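Local coordinates for ASCH domain-containing protein (Pyrococcus horikoshii, PDB 2Z0T) that is of uncharacterised function but probably binds RNA through its ASCH domain, at residues E29-I34 / G99-E104; G37-F42 / K46-V51; P74-I79 / V83-Q88. All blocks are in the same frame, centred on the assembly; numbering follows the deposited sequence.

Contact 1. Residues E29-I34 / G99-E104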
loop_
_atom_site.group_PDB
_atom_site.type_symbol
_atom_site.label_atom_id
_atom_site.label_comp_id
_atom_site.label_asym_id
_atom_site.label_seq_id
_atom_site.Cartn_x
_atom_site.Cartn_y
_atom_site.Cartn_z
ATOM N N GLU A 29 0.013 13.656 -3.469
ATOM C CA GLU A 29 0.346 14.713 -2.519
ATOM C C GLU A 29 0.288 14.260 -1.060
ATOM O O GLU A 29 1.172 14.586 -0.262
ATOM C CB GLU A 29 -0.579 15.918 -2.726
ATOM C CG GLU A 29 -0.517 16.507 -4.133
ATOM C CD GLU A 29 -1.510 15.872 -5.097
ATOM O OE1 GLU A 29 -1.913 14.707 -4.881
ATOM O OE2 GLU A 29 -1.881 16.542 -6.086
ATOM N N LYS A 30 -0.746 13.503 -0.717
ATOM C CA LYS A 30 -0.911 13.022 0.648
ATOM C C LYS A 30 0.186 12.040 1.044
ATOM O O LYS A 30 0.739 12.119 2.137
ATOM C CB LYS A 30 -2.281 12.356 0.800
ATOM C CG LYS A 30 -2.553 11.785 2.180
ATOM C CD LYS A 30 -3.965 11.224 2.260
ATOM C CE LYS A 30 -4.287 10.708 3.653
ATOM N NZ LYS A 30 -5.701 10.254 3.737
ATOM N N ARG A 31 0.506 11.119 0.145
ATOM C CA ARG A 31 1.528 10.115 0.422
ATOM C C ARG A 31 2.961 10.657 0.377
ATOM O O ARG A 31 3.863 10.074 0.974
ATOM C CB ARG A 31 1.381 8.951 -0.565
ATOM C CG ARG A 31 0.715 7.698 0.005
ATOM C CD ARG A 31 -0.635 7.967 0.666
ATOM N NE ARG A 31 -1.622 8.542 -0.244
ATOM C CZ ARG A 31 -2.932 8.551 -0.012
ATOM N NH1 ARG A 31 -3.418 8.013 1.099
ATOM N NH2 ARG A 31 -3.761 9.104 -0.886
ATOM N N ARG A 32 3.162 11.775 -0.317
ATOM C CA ARG A 32 4.493 12.369 -0.452
ATOM C C ARG A 32 5.049 13.031 0.805
ATOM O O ARG A 32 6.099 13.669 0.764
ATOM C CB ARG A 32 4.494 13.371 -1.611
ATOM C CG ARG A 32 4.340 12.691 -2.963
ATOM C CD ARG A 32 4.249 13.664 -4.121
ATOM N NE ARG A 32 4.220 12.944 -5.391
ATOM C CZ ARG A 32 4.308 13.518 -6.586
ATOM N NH1 ARG A 32 4.428 14.836 -6.688
ATOM N NH2 ARG A 32 4.290 12.769 -7.680
ATOM N N GLN A 33 4.364 12.872 1.927
ATOM C CA GLN A 33 4.839 13.476 3.162
ATOM C C GLN A 33 5.076 12.431 4.238
ATOM O O GLN A 33 5.309 12.762 5.399
ATOM C CB GLN A 33 3.839 14.527 3.643
ATOM C CG GLN A 33 2.416 14.037 3.776
ATOM C CD GLN A 33 1.422 15.181 3.885
ATOM O OE1 GLN A 33 1.581 16.083 4.709
ATOM N NE2 GLN A 33 0.388 15.146 3.056
ATOM N N ILE A 34 5.032 11.167 3.834
ATOM C CA ILE A 34 5.226 10.051 4.754
ATOM C C ILE A 34 6.671 9.564 4.754
ATOM O O ILE A 34 7.307 9.476 3.705
ATOM C CB ILE A 34 4.306 8.873 4.370
ATOM C CG1 ILE A 34 2.849 9.340 4.366
ATOM C CG2 ILE A 34 4.512 7.708 5.335
ATOM C CD1 ILE A 34 1.857 8.248 3.975
ATOM N N GLY A 99 3.048 8.397 -9.897
ATOM C CA GLY A 99 3.939 7.284 -9.632
ATOM C C GLY A 99 3.261 6.471 -8.540
ATOM O O GLY A 99 2.174 6.835 -8.087
ATOM N N VAL A 100 3.900 5.391 -8.098
ATOM C CA VAL A 100 3.319 4.514 -7.086
ATOM C C VAL A 100 4.272 4.302 -5.919
ATOM O O VAL A 100 5.480 4.178 -6.113
ATOM C CB VAL A 100 2.976 3.143 -7.707
ATOM C CG1 VAL A 100 2.459 2.190 -6.642
ATOM C CG2 VAL A 100 1.943 3.329 -8.811
ATOM N N VAL A 101 3.727 4.246 -4.708
ATOM C CA VAL A 101 4.570 4.052 -3.540
ATOM C C VAL A 101 4.254 2.768 -2.779
ATOM O O VAL A 101 3.089 2.403 -2.598
ATOM C CB VAL A 101 4.468 5.263 -2.574
ATOM C CG1 VAL A 101 3.036 5.439 -2.098
ATOM C CG2 VAL A 101 5.409 5.070 -1.386
ATOM N N ALA A 102 5.309 2.068 -2.373
ATOM C CA ALA A 102 5.173 0.849 -1.593
ATOM C C ALA A 102 5.536 1.253 -0.165
ATOM O O ALA A 102 6.678 1.619 0.111
ATOM C CB ALA A 102 6.133 -0.225 -2.097
ATOM N N ILE A 103 4.561 1.210 0.731
ATOM C CA ILE A 103 4.794 1.579 2.124
ATOM C C ILE A 103 5.003 0.309 2.944
ATOM O O ILE A 103 4.077 -0.485 3.107
ATOM C CB ILE A 103 3.584 2.359 2.694
ATOM C CG1 ILE A 103 3.234 3.525 1.764
ATOM C CG2 ILE A 103 3.898 2.864 4.092
ATOM C CD1 ILE A 103 1.968 4.255 2.152
ATOM N N GLU A 104 6.220 0.109 3.445
ATOM C CA GLU A 104 6.525 -1.071 4.251
ATOM C C GLU A 104 5.918 -0.818 5.621
ATOM O O GLU A 104 6.266 0.156 6.286
ATOM C CB GLU A 104 8.036 -1.269 4.377
ATOM C CG GLU A 104 8.426 -2.617 4.977
ATOM C CD GLU A 104 9.922 -2.747 5.189
ATOM O OE1 GLU A 104 10.685 -2.232 4.346
ATOM O OE2 GLU A 104 10.338 -3.373 6.191
#
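Arg-31 packs the aliphatic part of its side chain against Val-101 and Ile-103. Its CB lies 4.2 Å from Val-101 CG1. The next carbon comes closer, with Arg-31 CG at 3.9 Å from the same Val-101 CG1. This CG also meets the second branched residue, Ile-103 CD1, at 4.2 Å. The two side chains Arg-31 and Val-101 cross at about a right angle. Val-101 CG1 stands between its own backbone N and carbonyl carbon, which points this methyl at the arginine. Beyond CG the chain turns away from the strand, bent at chi2 (53°) and again at chi3 (60°). The guanidinium then has Lys-30 CD on one face, 3.3 Å above its plane and offset toward the rim. At the tip, NH2 forms a salt bridge with Asp-28. In this ASCH domain, of the PUA clan, the loop 29-34 lies over one face of the mixed sheet, at strand 100-107. Val-101 and Ile-103 point to that loop, while Val-100 and Ala-102 pack on helix 60-67 on the other side. Ile-34 adds a looser touch, its CD1 being 4.4 Å from Ile-103 CD1. Ile-34 also packs on Trp-3 and Met-5 of strand 2-5. The turn itself is tied by Gln-33 NE2, which donates to Lys-30 O at 3.2 Å.

Contact 2. Residues G37-F42 / K46-V51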
loop_
_atom_site.group_PDB
_atom_site.type_symbol
_atom_site.label_atom_id
_atom_site.label_comp_id
_atom_site.label_asym_id
_atom_site.label_seq_id
_atom_site.Cartn_x
_atom_site.Cartn_y
_atom_site.Cartn_z
ATOM N N GLY A 37 9.087 5.783 10.372
ATOM C CA GLY A 37 8.988 6.326 11.716
ATOM C C GLY A 37 7.591 6.871 11.956
ATOM O O GLY A 37 7.151 7.002 13.100
ATOM N N ASP A 38 6.891 7.200 10.872
ATOM C CA ASP A 38 5.528 7.718 10.968
ATOM C C ASP A 38 4.565 6.587 11.289
ATOM O O ASP A 38 4.914 5.413 11.197
ATOM C CB ASP A 38 5.082 8.356 9.648
ATOM C CG ASP A 38 5.766 9.671 9.366
ATOM O OD1 ASP A 38 6.467 10.191 10.260
ATOM O OD2 ASP A 38 5.592 10.190 8.241
ATOM N N ILE A 39 3.344 6.959 11.647
ATOM C CA ILE A 39 2.300 6.002 11.968
ATOM C C ILE A 39 1.113 6.209 11.034
ATOM O O ILE A 39 0.781 7.344 10.683
ATOM C CB ILE A 39 1.798 6.182 13.422
ATOM C CG1 ILE A 39 2.927 5.871 14.406
ATOM C CG2 ILE A 39 0.582 5.295 13.675
ATOM C CD1 ILE A 39 3.498 4.474 14.261
ATOM N N ILE A 40 0.484 5.115 10.619
ATOM C CA ILE A 40 -0.694 5.218 9.769
ATOM C C ILE A 40 -1.889 4.610 10.490
ATOM O O ILE A 40 -1.821 3.488 10.991
ATOM C CB ILE A 40 -0.506 4.501 8.412
ATOM C CG1 ILE A 40 0.564 5.222 7.586
ATOM C CG2 ILE A 40 -1.829 4.491 7.641
ATOM C CD1 ILE A 40 0.887 4.535 6.271
ATOM N N ILE A 41 -2.973 5.375 10.567
ATOM C CA ILE A 41 -4.203 4.914 11.200
ATOM C C ILE A 41 -5.135 4.547 10.052
ATOM O O ILE A 41 -5.569 5.418 9.295
ATOM C CB ILE A 41 -4.861 6.029 12.045
ATOM C CG1 ILE A 41 -3.870 6.558 13.082
ATOM C CG2 ILE A 41 -6.114 5.492 12.731
ATOM C CD1 ILE A 41 -3.379 5.512 14.061
ATOM N N PHE A 42 -5.428 3.258 9.918
ATOM C CA PHE A 42 -6.288 2.772 8.839
ATOM C C PHE A 42 -7.764 2.649 9.205
ATOM O O PHE A 42 -8.113 2.228 10.305
ATOM C CB PHE A 42 -5.818 1.392 8.355
ATOM C CG PHE A 42 -4.593 1.419 7.486
ATOM C CD1 PHE A 42 -4.585 2.121 6.286
ATOM C CD2 PHE A 42 -3.460 0.687 7.843
ATOM C CE1 PHE A 42 -3.467 2.094 5.448
ATOM C CE2 PHE A 42 -2.336 0.653 7.011
ATOM C CZ PHE A 42 -2.344 1.357 5.813
ATOM N N LYS A 46 -9.425 1.042 12.875
ATOM C CA LYS A 46 -9.528 -0.411 12.864
ATOM C C LYS A 46 -8.152 -1.072 12.882
ATOM O O LYS A 46 -8.018 -2.246 13.234
ATOM C CB LYS A 46 -10.326 -0.878 11.647
ATOM C CG LYS A 46 -11.809 -0.568 11.755
ATOM C CD LYS A 46 -12.593 -1.085 10.568
ATOM C CE LYS A 46 -14.089 -0.882 10.790
ATOM N NZ LYS A 46 -14.893 -1.336 9.625
ATOM N N LEU A 47 -7.130 -0.308 12.515
ATOM C CA LEU A 47 -5.766 -0.824 12.495
ATOM C C LEU A 47 -4.750 0.310 12.475
ATOM O O LEU A 47 -4.934 1.308 11.781
ATOM C CB LEU A 47 -5.555 -1.715 11.266
ATOM C CG LEU A 47 -4.114 -2.159 10.990
ATOM C CD1 LEU A 47 -3.624 -3.096 12.090
ATOM C CD2 LEU A 47 -4.060 -2.839 9.634
ATOM N N LYS A 48 -3.685 0.150 13.253
ATOM C CA LYS A 48 -2.619 1.140 13.325
ATOM C C LYS A 48 -1.326 0.435 12.944
ATOM O O LYS A 48 -1.073 -0.681 13.389
ATOM C CB LYS A 48 -2.500 1.693 14.746
ATOM C CG LYS A 48 -1.497 2.822 14.886
ATOM C CD LYS A 48 -1.219 3.153 16.348
ATOM C CE LYS A 48 -2.484 3.534 17.099
ATOM N NZ LYS A 48 -2.176 3.904 18.510
ATOM N N VAL A 49 -0.514 1.073 12.111
ATOM C CA VAL A 49 0.745 0.468 11.698
ATOM C C VAL A 49 1.887 1.464 11.750
ATOM O O VAL A 49 1.676 2.674 11.695
ATOM C CB VAL A 49 0.668 -0.093 10.253
ATOM C CG1 VAL A 49 -0.426 -1.147 10.156
ATOM C CG2 VAL A 49 0.415 1.045 9.265
ATOM N N LYS A 50 3.099 0.935 11.870
ATOM C CA LYS A 50 4.303 1.755 11.886
ATOM C C LYS A 50 4.881 1.686 10.477
ATOM O O LYS A 50 4.870 0.621 9.858
ATOM C CB LYS A 50 5.321 1.192 12.882
ATOM C CG LYS A 50 6.717 1.793 12.752
ATOM C CD LYS A 50 6.776 3.261 13.170
ATOM C CE LYS A 50 6.702 3.408 14.683
ATOM N NZ LYS A 50 6.986 4.805 15.117
ATOM N N VAL A 51 5.356 2.818 9.964
ATOM C CA VAL A 51 5.957 2.862 8.631
ATOM C C VAL A 51 7.429 2.506 8.787
ATOM O O VAL A 51 8.172 3.205 9.483
ATOM C CB VAL A 51 5.847 4.268 8.004
ATOM C CG1 VAL A 51 6.559 4.296 6.646
ATOM C CG2 VAL A 51 4.383 4.648 7.835
HETATM O O HOH W 1 9.000 6.543 15.212
#
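Phe-42 pairs with Leu-47 and reaches over to Val-49. Its ring lies alongside Leu-47, pointing the same way, with Phe-42 CD2 4.0 Å from Leu-47 CD2. Phe-42 CE2 meets Val-49 CG2 at 3.6 Å. That valine methyl also touches Ile-40 CB, so it sits between two side chains of the facing strand. Ile-40 CG2 lies 3.6 Å above the centre of one face of the Phe-42 ring. The ring is thus held from its own strand and from the partner strand. Val-51 comes next after Phe-42 in buried surface. Its CG2 stands beside the backbone N (anti to the carbonyl carbon) and meets Ile-40 CD1 at 3.8 Å. Its backbone N donates to Asp-38 O at 2.9 Å. Ile-39, Ile-41, Lys-48 and Lys-50 point to the other face of the sheet. Lys-50 is bent at chi2 and chi3, which brings its NZ to Gly-37 O at 3.0 Å, above the carbonyl plane. A water joins the same two atoms. Lys-50 CE presses on Ile-39 CD1 at 3.4 Å. With a serine here, Gly-37 O would probably be left to the water, and a gap is likely to open beside Ile-39 CD1. Phe-42 N donates to Leu-47 O at 2.7 Å, and Lys-46 and Leu-47 both face Phe-42: a classic beta bulge in an antiparallel beta hairpin.

Contact 3. Residues P74-I79 / V83-Q88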
loop_
_atom_site.group_PDB
_atom_site.type_symbol
_atom_site.label_atom_id
_atom_site.label_comp_id
_atom_site.label_asym_id
_atom_site.label_seq_id
_atom_site.Cartn_x
_atom_site.Cartn_y
_atom_site.Cartn_z
ATOM N N PRO A 74 -1.954 -10.513 -0.971
ATOM C CA PRO A 74 -2.002 -11.948 -0.684
ATOM C C PRO A 74 -3.148 -12.654 -1.406
ATOM O O PRO A 74 -4.288 -12.198 -1.366
ATOM C CB PRO A 74 -2.164 -11.987 0.832
ATOM C CG PRO A 74 -1.410 -10.770 1.272
ATOM C CD PRO A 74 -1.871 -9.733 0.279
ATOM N N GLY A 75 -2.835 -13.759 -2.073
ATOM C CA GLY A 75 -3.865 -14.503 -2.776
ATOM C C GLY A 75 -3.928 -14.251 -4.271
ATOM O O GLY A 75 -4.335 -15.131 -5.031
ATOM N N VAL A 76 -3.540 -13.055 -4.701
ATOM C CA VAL A 76 -3.561 -12.725 -6.124
ATOM C C VAL A 76 -2.441 -13.492 -6.824
ATOM O O VAL A 76 -1.266 -13.344 -6.492
ATOM C CB VAL A 76 -3.397 -11.208 -6.340
ATOM C CG1 VAL A 76 -3.489 -10.878 -7.819
ATOM C CG2 VAL A 76 -4.479 -10.465 -5.570
ATOM N N LYS A 77 -2.821 -14.307 -7.803
ATOM C CA LYS A 77 -1.880 -15.155 -8.527
ATOM C C LYS A 77 -1.004 -14.516 -9.602
ATOM O O LYS A 77 0.102 -14.994 -9.855
ATOM C CB LYS A 77 -2.639 -16.335 -9.138
ATOM C CG LYS A 77 -3.432 -17.146 -8.124
ATOM C CD LYS A 77 -4.159 -18.307 -8.788
ATOM C CE LYS A 77 -4.969 -19.105 -7.776
ATOM N NZ LYS A 77 -5.670 -20.256 -8.408
ATOM N N SER A 78 -1.475 -13.453 -10.241
ATOM C CA SER A 78 -0.670 -12.830 -11.282
ATOM C C SER A 78 -0.532 -11.325 -11.131
ATOM O O SER A 78 -1.345 -10.675 -10.473
ATOM C CB SER A 78 -1.259 -13.136 -12.659
ATOM O OG SER A 78 -2.455 -12.408 -12.868
ATOM N N ILE A 79 0.507 -10.782 -11.757
ATOM C CA ILE A 79 0.775 -9.351 -11.728
ATOM C C ILE A 79 -0.346 -8.622 -12.457
ATOM O O ILE A 79 -0.726 -7.516 -12.079
ATOM C CB ILE A 79 2.123 -9.029 -12.417
ATOM C CG1 ILE A 79 3.260 -9.776 -11.714
ATOM C CG2 ILE A 79 2.383 -7.530 -12.392
ATOM C CD1 ILE A 79 3.447 -9.396 -10.256
ATOM N N VAL A 83 -2.556 -5.610 -10.948
ATOM C CA VAL A 83 -2.786 -4.298 -11.542
ATOM C C VAL A 83 -4.283 -3.994 -11.622
ATOM O O VAL A 83 -4.701 -2.850 -11.424
ATOM C CB VAL A 83 -2.164 -4.203 -12.956
ATOM C CG1 VAL A 83 -2.492 -2.856 -13.582
ATOM C CG2 VAL A 83 -0.651 -4.384 -12.871
ATOM N N LYS A 84 -5.090 -5.015 -11.905
ATOM C CA LYS A 84 -6.540 -4.837 -11.985
ATOM C C LYS A 84 -7.099 -4.384 -10.642
ATOM O O LYS A 84 -7.993 -3.539 -10.584
ATOM C CB LYS A 84 -7.227 -6.141 -12.400
ATOM C CG LYS A 84 -7.366 -6.330 -13.900
ATOM C CD LYS A 84 -8.287 -7.501 -14.213
ATOM C CE LYS A 84 -8.616 -7.571 -15.696
ATOM N NZ LYS A 84 -9.533 -8.707 -15.998
ATOM N N VAL A 85 -6.576 -4.958 -9.563
ATOM C CA VAL A 85 -7.020 -4.593 -8.224
ATOM C C VAL A 85 -6.857 -3.091 -8.021
ATOM O O VAL A 85 -7.784 -2.410 -7.578
ATOM C CB VAL A 85 -6.205 -5.336 -7.138
ATOM C CG1 VAL A 85 -6.629 -4.863 -5.749
ATOM C CG2 VAL A 85 -6.411 -6.838 -7.267
ATOM N N TYR A 86 -5.677 -2.573 -8.356
ATOM C CA TYR A 86 -5.404 -1.149 -8.200
ATOM C C TYR A 86 -6.203 -0.271 -9.154
ATOM O O TYR A 86 -6.558 0.856 -8.811
ATOM C CB TYR A 86 -3.905 -0.873 -8.381
ATOM C CG TYR A 86 -3.070 -1.335 -7.213
ATOM C CD1 TYR A 86 -3.241 -0.775 -5.946
ATOM C CD2 TYR A 86 -2.125 -2.347 -7.364
ATOM C CE1 TYR A 86 -2.493 -1.213 -4.858
ATOM C CE2 TYR A 86 -1.372 -2.793 -6.283
ATOM C CZ TYR A 86 -1.561 -2.224 -5.035
ATOM O OH TYR A 86 -0.827 -2.675 -3.968
ATOM N N ARG A 87 -6.499 -0.787 -10.343
ATOM C CA ARG A 87 -7.244 -0.009 -11.323
ATOM C C ARG A 87 -8.653 0.316 -10.838
ATOM O O ARG A 87 -9.275 1.269 -11.304
ATOM C CB ARG A 87 -7.308 -0.746 -12.662
ATOM C CG ARG A 87 -7.680 0.167 -13.823
ATOM C CD ARG A 87 -6.666 1.299 -13.953
ATOM N NE ARG A 87 -5.355 0.796 -14.345
ATOM C CZ ARG A 87 -4.200 1.358 -14.005
ATOM N NH1 ARG A 87 -4.181 2.450 -13.254
ATOM N NH2 ARG A 87 -3.059 0.827 -14.425
ATOM N N GLN A 88 -9.154 -0.473 -9.896
ATOM C CA GLN A 88 -10.485 -0.231 -9.357
ATOM C C GLN A 88 -10.452 1.016 -8.477
ATOM O O GLN A 88 -11.471 1.680 -8.283
ATOM C CB GLN A 88 -10.950 -1.437 -8.537
ATOM C CG GLN A 88 -10.896 -2.751 -9.301
ATOM C CD GLN A 88 -11.578 -2.666 -10.655
ATOM O OE1 GLN A 88 -12.765 -2.343 -10.747
ATOM N NE2 GLN A 88 -10.829 -2.954 -11.716
#
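Val-83 N donates to Ile-79 O at 2.9 Å, with an angle of 163° at the hydrogen. This is an i to i+4 bond in the first turn of helix 79-87, whose N-cap is Ser-78. It carries the polar part of the contact. The methyl Val-83 CG2 stands beside the backbone N, anti to the carbonyl carbon. This puts it next to the same acceptor, with Val-83 CG2 3.2 Å from Ile-79 O. The two side chains touch more loosely, Ile-79 CG2 and Val-83 CG2 being 4.4 Å apart. A second apolar touch joins the loop before the helix to the helix itself. Here Val-76 CG2 and Val-85 CG2 are also 4.4 Å apart.

Ser-78 sits just before Ile-79. Its side chain caps a backbone N in the first turn, and its OG is also hydrogen-bonded to Glu-81. This cap marks the start of the helix, and probably helps to hold Ile-79 in place. Gly-75, ahead of Val-76, has a positive phi of 100°; a side chain there would run into Pro-74 O.

Neighbouring helices and the loop residue Leu-73 fill in around these pairs. Val-76 leans on Ile-69, Val-85 on Tyr-11 and Leu-73, and Ile-79 on Lys-61 and Leu-64. The buried ring of Tyr-86 stacks with Phe-60. Arg-87 makes a salt bridge with Glu-95.

Further along the helix the backbone bonding continues, with Arg-87 N donating to Val-83 O at 2.9 Å. One turn on from Lys-84, the amide of Gln-88 folds back on the helix. Lys-84 O lies in the plane of that amide, and Gln-88 NE2 donates to it at 3.1 Å.

How the contacts relate
Contacts 1 and 2 belong to the same sheet, since strands 47-57 and 100-107 are neighbours in it. They also touch directly: Ile-34 and Ile-103 of contact 1 both pack on Val-51 of contact 2, and Ile-103 meets Ile-40. Contact 1 is buried and rests on apolar touches between a loop and a strand. Contact 2 is partly buried and far larger. It combines backbone pairing with an apolar face toward the core and a mixed face of isoleucines and lysines on the other side. Contact 3 lies at the surface, on the opposite side of the chain's centre from both, and touches neither. It is local to one helix and its lead-in loop, held by a helical backbone bond and loose valine and isoleucine touches.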